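Local structure of glycosyl hydrolases family 31 family protein (Aspergillus niger, 6DRU) at residues G596-S601 with Y643-R648; V664-T669 with E684-G689; P676-W681 with V703-S708. The protein catalyses the hydrolytic release of alpha-xylose from the non-reducing terminal glucose of xyloglucan oligosaccharides, as a member of glycosyl hydrolase family 31. One frame throughout, in Å; residues are numbered along the deposited sequence.

Contact 1 (G596-S601 with Y643-R648); sequences GAYLKS and YMFGPR
Tyr598, on helix 596-609, faces the turn that follows strand 643-645, and the backbones come nearest where its CA lies 8.0 Å from that of Gly646, a gap that the tyrosine side chain spans. With CG anti to the backbone N (chi1 -173°), the ring is thrown straight out from the helix and its hydroxyl arrives inside the turn. There the oxygen both gives and receives. OH donates to the carbonyl O of Phe645 at 2.8 Å, approaching in the carbonyl plane and on a lone pair (C=O...O angle 129°). In return Arg648 N donates to Tyr598 OH at 3.0 Å, with 162° at the hydrogen. Leu649 N adds a weak bond from just beyond. Strands 643-645 and 649-651 pair antiparallel as a beta hairpin of the C-terminal domain, so one phenol from helix 596-609 holds the turn joining the two strands. The donated proton also fixes how the hydroxyl is rotated. Pro647 comes from the opposite direction, its CD 3.9 Å from Tyr598 CZ. Beside these hydrogen bonds, Leu599 places CD2 against the edge of the Phe645 ring, 3.5 Å from CZ and near the ring plane. Arg648 behaves differently: its CB faces the tyrosine, while the chain bends at chi2 and its end leads away; the side chain also packs on Glu711 and Leu712 of helix 709-712.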
loop_
_atom_site.group_PDB
_atom_site.type_symbol
_atom_site.label_atom_id
_atom_site.label_comp_id
_atom_site.label_asym_id
_atom_site.label_seq_id
_atom_site.Cartn_x
_atom_site.Cartn_y
_atom_site.Cartn_z
ATOM N N GLY A 596 41.001 -17.760 35.305
ATOM C CA GLY A 596 40.882 -18.473 34.042
ATOM C C GLY A 596 40.210 -19.827 34.172
ATOM O O GLY A 596 39.385 -20.202 33.336
ATOM N N ALA A 597 40.558 -20.581 35.218
ATOM C CA ALA A 597 39.921 -21.877 35.431
ATOM C C ALA A 597 38.434 -21.715 35.714
ATOM O O ALA A 597 37.608 -22.489 35.214
ATOM C CB ALA A 597 40.611 -22.622 36.574
ATOM N N TYR A 598 38.075 -20.715 36.522
ATOM C CA TYR A 598 36.669 -20.447 36.803
ATOM C C TYR A 598 35.931 -20.006 35.545
ATOM O O TYR A 598 34.794 -20.428 35.302
ATOM C CB TYR A 598 36.562 -19.382 37.892
ATOM C CG TYR A 598 35.167 -19.129 38.409
ATOM C CD1 TYR A 598 34.533 -20.047 39.236
ATOM C CD2 TYR A 598 34.492 -17.959 38.090
ATOM C CE1 TYR A 598 33.262 -19.812 39.720
ATOM C CE2 TYR A 598 33.222 -17.714 38.569
ATOM C CZ TYR A 598 32.611 -18.643 39.383
ATOM O OH TYR A 598 31.345 -18.402 39.863
ATOM N N LEU A 599 36.566 -19.160 34.729
ATOM C CA LEU A 599 35.935 -18.690 33.500
ATOM C C LEU A 599 35.724 -19.832 32.516
ATOM O O LEU A 599 34.624 -20.007 31.977
ATOM C CB LEU A 599 36.779 -17.589 32.863
ATOM C CG LEU A 599 36.757 -16.233 33.563
ATOM C CD1 LEU A 599 37.895 -15.360 33.060
ATOM C CD2 LEU A 599 35.416 -15.553 33.343
ATOM N N LYS A 600 36.773 -20.615 32.258
ATOM C CA LYS A 600 36.652 -21.702 31.293
ATOM C C LYS A 600 35.657 -22.755 31.770
ATOM O O LYS A 600 35.017 -23.423 30.949
ATOM C CB LYS A 600 38.031 -22.315 31.034
ATOM C CG LYS A 600 38.021 -23.593 30.211
ATOM C CD LYS A 600 39.381 -24.278 30.213
ATOM C CE LYS A 600 39.570 -25.123 28.962
ATOM N NZ LYS A 600 41.008 -25.396 28.679
ATOM N N SER A 601 35.485 -22.890 33.086
ATOM C CA SER A 601 34.536 -23.866 33.613
ATOM C C SER A 601 33.095 -23.397 33.439
ATOM O O SER A 601 32.223 -24.185 33.053
ATOM C CB SER A 601 34.834 -24.142 35.084
ATOM O OG SER A 601 34.016 -25.187 35.576
ATOM N N TYR A 643 24.536 -9.266 40.511
ATOM C CA TYR A 643 24.341 -10.504 39.772
ATOM C C TYR A 643 25.341 -11.540 40.255
ATOM O O TYR A 643 26.353 -11.213 40.880
ATOM C CB TYR A 643 24.498 -10.290 38.263
ATOM C CG TYR A 643 25.887 -9.866 37.842
ATOM C CD1 TYR A 643 26.273 -8.533 37.893
ATOM C CD2 TYR A 643 26.810 -10.801 37.386
ATOM C CE1 TYR A 643 27.540 -8.142 37.507
ATOM C CE2 TYR A 643 28.078 -10.420 36.998
ATOM C CZ TYR A 643 28.438 -9.089 37.060
ATOM O OH TYR A 643 29.702 -8.701 36.674
ATOM N N MET A 644 25.041 -12.798 39.951
ATOM C CA MET A 644 25.958 -13.899 40.206
ATOM C C MET A 644 26.785 -14.139 38.948
ATOM O O MET A 644 26.240 -14.512 37.904
ATOM C CB MET A 644 25.192 -15.160 40.606
ATOM C CG MET A 644 24.530 -15.079 41.979
ATOM S SD MET A 644 25.673 -15.185 43.373
ATOM C CE MET A 644 26.284 -16.860 43.201
ATOM N N PHE A 645 28.094 -13.918 39.045
ATOM C CA PHE A 645 29.014 -14.224 37.951
ATOM C C PHE A 645 29.506 -15.649 38.155
ATOM O O PHE A 645 30.427 -15.899 38.935
ATOM C CB PHE A 645 30.166 -13.227 37.913
ATOM C CG PHE A 645 31.067 -13.396 36.730
ATOM C CD1 PHE A 645 30.576 -13.250 35.445
ATOM C CD2 PHE A 645 32.407 -13.700 36.900
ATOM C CE1 PHE A 645 31.403 -13.406 34.352
ATOM C CE2 PHE A 645 33.239 -13.856 35.808
ATOM C CZ PHE A 645 32.736 -13.707 34.533
ATOM N N GLY A 646 28.888 -16.589 37.448
ATOM C CA GLY A 646 29.092 -17.991 37.711
ATOM C C GLY A 646 28.310 -18.416 38.938
ATOM O O GLY A 646 27.516 -17.648 39.490
ATOM N N PRO A 647 28.524 -19.652 39.397
ATOM C CA PRO A 647 27.744 -20.158 40.536
ATOM C C PRO A 647 28.231 -19.692 41.898
ATOM O O PRO A 647 27.505 -19.882 42.885
ATOM C CB PRO A 647 27.889 -21.680 40.399
ATOM C CG PRO A 647 29.215 -21.860 39.754
ATOM C CD PRO A 647 29.384 -20.694 38.808
ATOM N N ARG A 648 29.408 -19.079 41.998
ATOM C CA ARG A 648 29.998 -18.790 43.298
ATOM C C ARG A 648 30.203 -17.310 43.589
ATOM O O ARG A 648 30.184 -16.928 44.760
ATOM C CB ARG A 648 31.350 -19.508 43.444
ATOM C CG ARG A 648 31.289 -21.008 43.204
ATOM C CD ARG A 648 30.791 -21.749 44.436
ATOM N NE ARG A 648 30.548 -23.166 44.169
ATOM C CZ ARG A 648 31.330 -24.152 44.597
ATOM N NH1 ARG A 648 32.406 -23.881 45.323
ATOM N NH2 ARG A 648 31.032 -25.413 44.308
#

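Contact 2 (V664-T669 with E684-G689); sequences VYLPQT and ETYAGG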
loop_
_atom_site.group_PDB
_atom_site.type_symbol
_atom_site.label_atom_id
_atom_site.label_comp_id
_atom_site.label_asym_id
_atom_site.label_seq_id
_atom_site.Cartn_x
_atom_site.Cartn_y
_atom_site.Cartn_z
ATOM N N VAL A 664 25.565 -3.647 49.697
ATOM C CA VAL A 664 25.313 -4.824 48.872
ATOM C C VAL A 664 24.270 -5.685 49.567
ATOM O O VAL A 664 24.390 -5.969 50.765
ATOM C CB VAL A 664 26.603 -5.623 48.623
ATOM C CG1 VAL A 664 26.301 -6.872 47.811
ATOM C CG2 VAL A 664 27.638 -4.755 47.925
ATOM N N TYR A 665 23.250 -6.099 48.822
ATOM C CA TYR A 665 22.251 -7.024 49.338
ATOM C C TYR A 665 22.731 -8.455 49.132
ATOM O O TYR A 665 22.885 -8.907 47.992
ATOM C CB TYR A 665 20.894 -6.823 48.666
ATOM C CG TYR A 665 19.876 -7.832 49.140
ATOM C CD1 TYR A 665 19.284 -7.708 50.389
ATOM C CD2 TYR A 665 19.521 -8.918 48.351
ATOM C CE1 TYR A 665 18.363 -8.628 50.838
ATOM C CE2 TYR A 665 18.596 -9.845 48.792
ATOM C CZ TYR A 665 18.021 -9.693 50.038
ATOM O OH TYR A 665 17.100 -10.605 50.490
ATOM N N LEU A 666 22.968 -9.164 50.234
ATOM C CA LEU A 666 23.326 -10.574 50.172
ATOM C C LEU A 666 22.048 -11.398 50.204
ATOM O O LEU A 666 21.330 -11.365 51.216
ATOM C CB LEU A 666 24.232 -10.948 51.331
ATOM C CG LEU A 666 25.518 -10.132 51.413
ATOM C CD1 LEU A 666 26.187 -10.344 52.752
ATOM C CD2 LEU A 666 26.455 -10.496 50.274
ATOM N N PRO A 667 21.711 -12.125 49.142
ATOM C CA PRO A 667 20.466 -12.898 49.145
ATOM C C PRO A 667 20.531 -14.064 50.120
ATOM O O PRO A 667 21.599 -14.516 50.539
ATOM C CB PRO A 667 20.347 -13.393 47.697
ATOM C CG PRO A 667 21.312 -12.548 46.909
ATOM C CD PRO A 667 22.415 -12.218 47.855
ATOM N N GLN A 668 19.347 -14.554 50.476
ATOM C CA GLN A 668 19.227 -15.735 51.316
ATOM C C GLN A 668 19.517 -16.983 50.493
ATOM O O GLN A 668 19.136 -17.069 49.321
ATOM C CB GLN A 668 17.824 -15.810 51.919
ATOM C CG GLN A 668 17.607 -16.967 52.868
ATOM C CD GLN A 668 17.884 -16.585 54.303
ATOM O OE1 GLN A 668 18.996 -16.756 54.803
ATOM N NE2 GLN A 668 16.866 -16.062 54.981
ATOM N N THR A 669 20.213 -17.946 51.101
ATOM C CA THR A 669 20.567 -19.189 50.428
ATOM C C THR A 669 19.799 -20.399 50.941
ATOM O O THR A 669 19.820 -21.446 50.282
ATOM C CB THR A 669 22.071 -19.465 50.550
ATOM O OG1 THR A 669 22.429 -19.577 51.936
ATOM C CG2 THR A 669 22.870 -18.344 49.905
ATOM N N GLU A 684 35.857 -11.625 55.376
ATOM C CA GLU A 684 34.856 -11.664 56.428
ATOM C C GLU A 684 33.584 -12.323 55.913
ATOM O O GLU A 684 33.191 -12.131 54.758
ATOM C CB GLU A 684 34.552 -10.252 56.931
ATOM C CG GLU A 684 33.476 -10.192 58.005
ATOM C CD GLU A 684 33.473 -8.881 58.763
ATOM O OE1 GLU A 684 34.551 -8.262 58.891
ATOM O OE2 GLU A 684 32.390 -8.468 59.230
ATOM N N THR A 685 32.940 -13.101 56.777
ATOM C CA THR A 685 31.739 -13.839 56.422
ATOM C C THR A 685 30.506 -13.108 56.934
ATOM O O THR A 685 30.537 -12.483 57.998
ATOM C CB THR A 685 31.779 -15.260 56.983
ATOM O OG1 THR A 685 31.707 -15.219 58.414
ATOM C CG2 THR A 685 33.059 -15.961 56.558
ATOM N N TYR A 686 29.428 -13.174 56.155
ATOM C CA TYR A 686 28.167 -12.532 56.492
ATOM C C TYR A 686 27.024 -13.517 56.291
ATOM O O TYR A 686 27.133 -14.481 55.530
ATOM C CB TYR A 686 27.922 -11.280 55.637
ATOM C CG TYR A 686 29.005 -10.227 55.726
ATOM C CD1 TYR A 686 30.202 -10.372 55.034
ATOM C CD2 TYR A 686 28.823 -9.079 56.486
ATOM C CE1 TYR A 686 31.192 -9.412 55.110
ATOM C CE2 TYR A 686 29.807 -8.112 56.567
ATOM C CZ TYR A 686 30.989 -8.283 55.876
ATOM O OH TYR A 686 31.971 -7.321 55.953
ATOM N N ALA A 687 25.917 -13.258 56.981
ATOM C CA ALA A 687 24.725 -14.081 56.845
ATOM C C ALA A 687 23.834 -13.539 55.735
ATOM O O ALA A 687 23.776 -12.331 55.488
ATOM C CB ALA A 687 23.947 -14.135 58.159
ATOM N N GLY A 688 23.130 -14.453 55.064
ATOM C CA GLY A 688 22.269 -14.068 53.969
ATOM C C GLY A 688 20.960 -13.453 54.425
ATOM O O GLY A 688 20.514 -13.627 55.558
ATOM N N GLY A 689 20.337 -12.714 53.511
ATOM C CA GLY A 689 19.041 -12.120 53.766
ATOM C C GLY A 689 19.068 -10.715 54.321
ATOM O O GLY A 689 18.104 -10.309 54.979
#
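The Tyr665 ring is approached obliquely by the backbone of Gly689, whose CA lies 4.1 Å from Tyr665 OH, and the Tyr686 ring has Leu666 CD1 set obliquely beside its root. That methyl touches CB of Tyr686 at 3.5 Å and CG at 4.1 Å; Leu666 reaches there with CG anti to its carbonyl carbon (chi1 -57°), while the phenol end of Tyr686 runs on, away from the leucine. The amide of Gln668, bent at chi2 (93°), lies by Gly688, with OE1 3.6 Å from Gly688 O, a packing approach and not a bond, since both oxygens are acceptors. Between these groups the backbones close: Gly689 N donates to Leu666 O at 2.8 Å. Strand 661-666 pairs antiparallel with strand 690-695, and this bond lies at the end of that pairing, where the chain from strand 685-686 crosses over from the larger sheet of the C-terminal beta sandwich. Leu666 also packs on Trp677 and Phe704, between the two sheets. Gly688 and Gly689 have no side chains, and Gly689 has positive phi (92°), a conformation natural to glycine. The chemistry is therefore chiefly that of the main chain: one main-chain hydrogen bond joins the two segments, and a single leucine-tyrosine contact supplies the apolar part.

Contact 3 (P676-W681 with V703-S708); sequences PWTYWW and VFHLGS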
loop_
_atom_site.group_PDB
_atom_site.type_symbol
_atom_site.label_atom_id
_atom_site.label_comp_id
_atom_site.label_asym_id
_atom_site.label_seq_id
_atom_site.Cartn_x
_atom_site.Cartn_y
_atom_site.Cartn_z
ATOM N N PRO A 676 27.269 -17.784 54.691
ATOM C CA PRO A 676 27.853 -18.362 53.475
ATOM C C PRO A 676 28.601 -17.361 52.608
ATOM O O PRO A 676 29.422 -17.757 51.775
ATOM C CB PRO A 676 26.631 -18.931 52.736
ATOM C CG PRO A 676 25.400 -18.469 53.525
ATOM C CD PRO A 676 25.854 -17.435 54.501
ATOM N N TRP A 677 28.336 -16.070 52.790
ATOM C CA TRP A 677 28.914 -15.037 51.938
ATOM C C TRP A 677 30.230 -14.555 52.539
ATOM O O TRP A 677 30.256 -14.055 53.668
ATOM C CB TRP A 677 27.942 -13.870 51.762
ATOM C CG TRP A 677 26.668 -14.249 51.071
ATOM C CD1 TRP A 677 25.429 -14.349 51.632
ATOM C CD2 TRP A 677 26.508 -14.578 49.685
ATOM N NE1 TRP A 677 24.508 -14.721 50.683
ATOM C CE2 TRP A 677 25.145 -14.868 49.479
ATOM C CE3 TRP A 677 27.386 -14.656 48.598
ATOM C CZ2 TRP A 677 24.638 -15.230 48.230
ATOM C CZ3 TRP A 677 26.881 -15.012 47.358
ATOM C CH2 TRP A 677 25.519 -15.298 47.187
ATOM N N THR A 678 31.312 -14.695 51.779
ATOM C CA THR A 678 32.637 -14.246 52.186
ATOM C C THR A 678 33.048 -13.077 51.304
ATOM O O THR A 678 33.112 -13.214 50.078
ATOM C CB THR A 678 33.661 -15.374 52.081
ATOM O OG1 THR A 678 33.242 -16.482 52.888
ATOM C CG2 THR A 678 35.030 -14.898 52.543
ATOM N N TYR A 679 33.321 -11.932 51.927
ATOM C CA TYR A 679 33.784 -10.774 51.178
ATOM C C TYR A 679 35.189 -11.025 50.644
ATOM O O TYR A 679 36.049 -11.569 51.341
ATOM C CB TYR A 679 33.755 -9.526 52.057
ATOM C CG TYR A 679 33.870 -8.234 51.283
ATOM C CD1 TYR A 679 32.948 -7.912 50.295
ATOM C CD2 TYR A 679 34.883 -7.326 51.554
ATOM C CE1 TYR A 679 33.044 -6.733 49.585
ATOM C CE2 TYR A 679 34.986 -6.140 50.852
ATOM C CZ TYR A 679 34.063 -5.848 49.869
ATOM O OH TYR A 679 34.161 -4.668 49.169
ATOM N N TRP A 680 35.414 -10.630 49.389
ATOM C CA TRP A 680 36.652 -10.992 48.707
ATOM C C TRP A 680 37.863 -10.308 49.330
ATOM O O TRP A 680 38.931 -10.917 49.449
ATOM C CB TRP A 680 36.550 -10.643 47.223
ATOM C CG TRP A 680 37.711 -11.119 46.409
ATOM C CD1 TRP A 680 38.874 -10.445 46.160
ATOM C CD2 TRP A 680 37.822 -12.375 45.727
ATOM N NE1 TRP A 680 39.702 -11.207 45.367
ATOM C CE2 TRP A 680 39.079 -12.395 45.088
ATOM C CE3 TRP A 680 36.981 -13.485 45.597
ATOM C CZ2 TRP A 680 39.513 -13.481 44.330
ATOM C CZ3 TRP A 680 37.415 -14.564 44.845
ATOM C CH2 TRP A 680 38.669 -14.553 44.221
ATOM N N TRP A 681 37.718 -9.046 49.732
ATOM C CA TRP A 681 38.872 -8.248 50.124
ATOM C C TRP A 681 39.197 -8.330 51.608
ATOM O O TRP A 681 40.344 -8.070 51.990
ATOM C CB TRP A 681 38.648 -6.788 49.724
ATOM C CG TRP A 681 38.290 -6.648 48.281
ATOM C CD1 TRP A 681 37.080 -6.289 47.769
ATOM C CD2 TRP A 681 39.143 -6.903 47.157
ATOM N NE1 TRP A 681 37.129 -6.286 46.398
ATOM C CE2 TRP A 681 38.384 -6.661 45.997
ATOM C CE3 TRP A 681 40.476 -7.304 47.022
ATOM C CZ2 TRP A 681 38.913 -6.806 44.716
ATOM C CZ3 TRP A 681 40.998 -7.448 45.750
ATOM C CH2 TRP A 681 40.218 -7.200 44.614
ATOM N N VAL A 703 32.659 -7.674 45.865
ATOM C CA VAL A 703 32.470 -9.036 45.380
ATOM C C VAL A 703 32.463 -9.978 46.576
ATOM O O VAL A 703 33.386 -9.955 47.396
ATOM C CB VAL A 703 33.567 -9.452 44.376
ATOM C CG1 VAL A 703 33.513 -10.951 44.115
ATOM C CG2 VAL A 703 33.426 -8.681 43.073
ATOM N N PHE A 704 31.420 -10.794 46.682
ATOM C CA PHE A 704 31.343 -11.871 47.656
ATOM C C PHE A 704 31.453 -13.204 46.931
ATOM O O PHE A 704 31.361 -13.278 45.703
ATOM C CB PHE A 704 30.034 -11.809 48.452
ATOM C CG PHE A 704 29.835 -10.526 49.201
ATOM C CD1 PHE A 704 29.383 -9.390 48.550
ATOM C CD2 PHE A 704 30.093 -10.456 50.559
ATOM C CE1 PHE A 704 29.197 -8.210 49.237
ATOM C CE2 PHE A 704 29.906 -9.277 51.250
ATOM C CZ PHE A 704 29.455 -8.156 50.586
ATOM N N HIS A 705 31.654 -14.270 47.699
ATOM C CA HIS A 705 31.739 -15.587 47.089
ATOM C C HIS A 705 31.198 -16.642 48.041
ATOM O O HIS A 705 31.362 -16.536 49.259
ATOM C CB HIS A 705 33.177 -15.922 46.672
ATOM C CG HIS A 705 34.113 -16.148 47.818
ATOM N ND1 HIS A 705 34.212 -17.358 48.472
ATOM C CD2 HIS A 705 35.004 -15.323 48.416
ATOM C CE1 HIS A 705 35.120 -17.266 49.427
ATOM N NE2 HIS A 705 35.616 -16.042 49.414
ATOM N N LEU A 706 30.544 -17.648 47.469
ATOM C CA LEU A 706 30.070 -18.802 48.212
ATOM C C LEU A 706 31.129 -19.894 48.195
ATOM O O LEU A 706 31.925 -20.000 47.256
ATOM C CB LEU A 706 28.763 -19.331 47.621
ATOM C CG LEU A 706 27.571 -18.376 47.671
ATOM C CD1 LEU A 706 26.422 -18.892 46.819
ATOM C CD2 LEU A 706 27.122 -18.164 49.107
ATOM N N GLY A 707 31.131 -20.711 49.244
ATOM C CA GLY A 707 32.163 -21.714 49.380
ATOM C C GLY A 707 33.523 -21.066 49.598
ATOM O O GLY A 707 33.649 -19.877 49.895
ATOM N N SER A 708 34.557 -21.888 49.451
ATOM C CA SER A 708 35.919 -21.407 49.615
ATOM C C SER A 708 36.419 -20.755 48.332
ATOM O O SER A 708 36.004 -21.108 47.224
ATOM C CB SER A 708 36.852 -22.548 50.019
ATOM O OG SER A 708 38.194 -22.251 49.674
HETATM O O HOH W 1 29.207 -20.440 51.305
HETATM O O HOH W 2 31.905 -18.214 51.508
#
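Leu706 lays its CD2 methyl over one face of the Trp677 indole, 3.5 Å from the centroid of the six-membered ring and only 9° off its normal, a clear CH-pi contact. CG of the same leucine stands 3.4 Å from Trp677 CZ3, and Pro676 CB flanks the methyl. Phe704 offers a face too: Tyr679 CD1 stands above it, 3.5 Å from Phe704 CE2, with the two ring planes turned 56° apart. Trp677, Tyr679 and Phe704 share the inner side of the sheet.

On the other side, Thr678 and His705 run side by side in the same direction. His705 has CG between the backbone N and the carbonyl carbon (chi1 69°), which brings its imidazole alongside the threonine, whose CB rests over the ring face, 3.7 Å from the centroid. The backbones pair antiparallel through two bridges: Thr678 and His705 form a hydrogen-bonded pair, with Thr678 N to His705 O at 3.1 Å and a return bond from His705 N to Thr678 O. Tyr679 and Phe704 form the next, non-hydrogen-bonded pair, and Trp680 N then donates to Val703 O at 2.9 Å. Near Leu706, a water bridges Pro676 O and Gly707 N.

Strand 703-705 is thus held between strands 677-679 and 649-651 in the sheet of the C-terminal beta sandwich. Phe704 meets strands 661-666 and 690-695, whereas on the outer side Trp680 makes a cation-pi contact with Arg709, in the short helix 709-712 that Ser708 caps at its N-terminus.

All three contacts reach the same antiparallel sheet of the C-terminal domain. Contacts 1 and 3 are buried, whereas contact 2 is only partly so. Contact 3 is regular strand pairing with aromatic packing; contact 2, where the chain passes between the two sheets, has more glycine and main chain; contact 1 relies on a phenol from outside the sheet. Neighbours are joined directly: Arg648 O of contact 1 lies 2.8 Å from Leu706 N of contact 3, a probable hydrogen bond, and Tyr686 N of contact 2 is placed likewise by Trp677 O. Contacts 1 and 2 do not touch, their centres being about 19 Å apart, and contact 3 adjoins both.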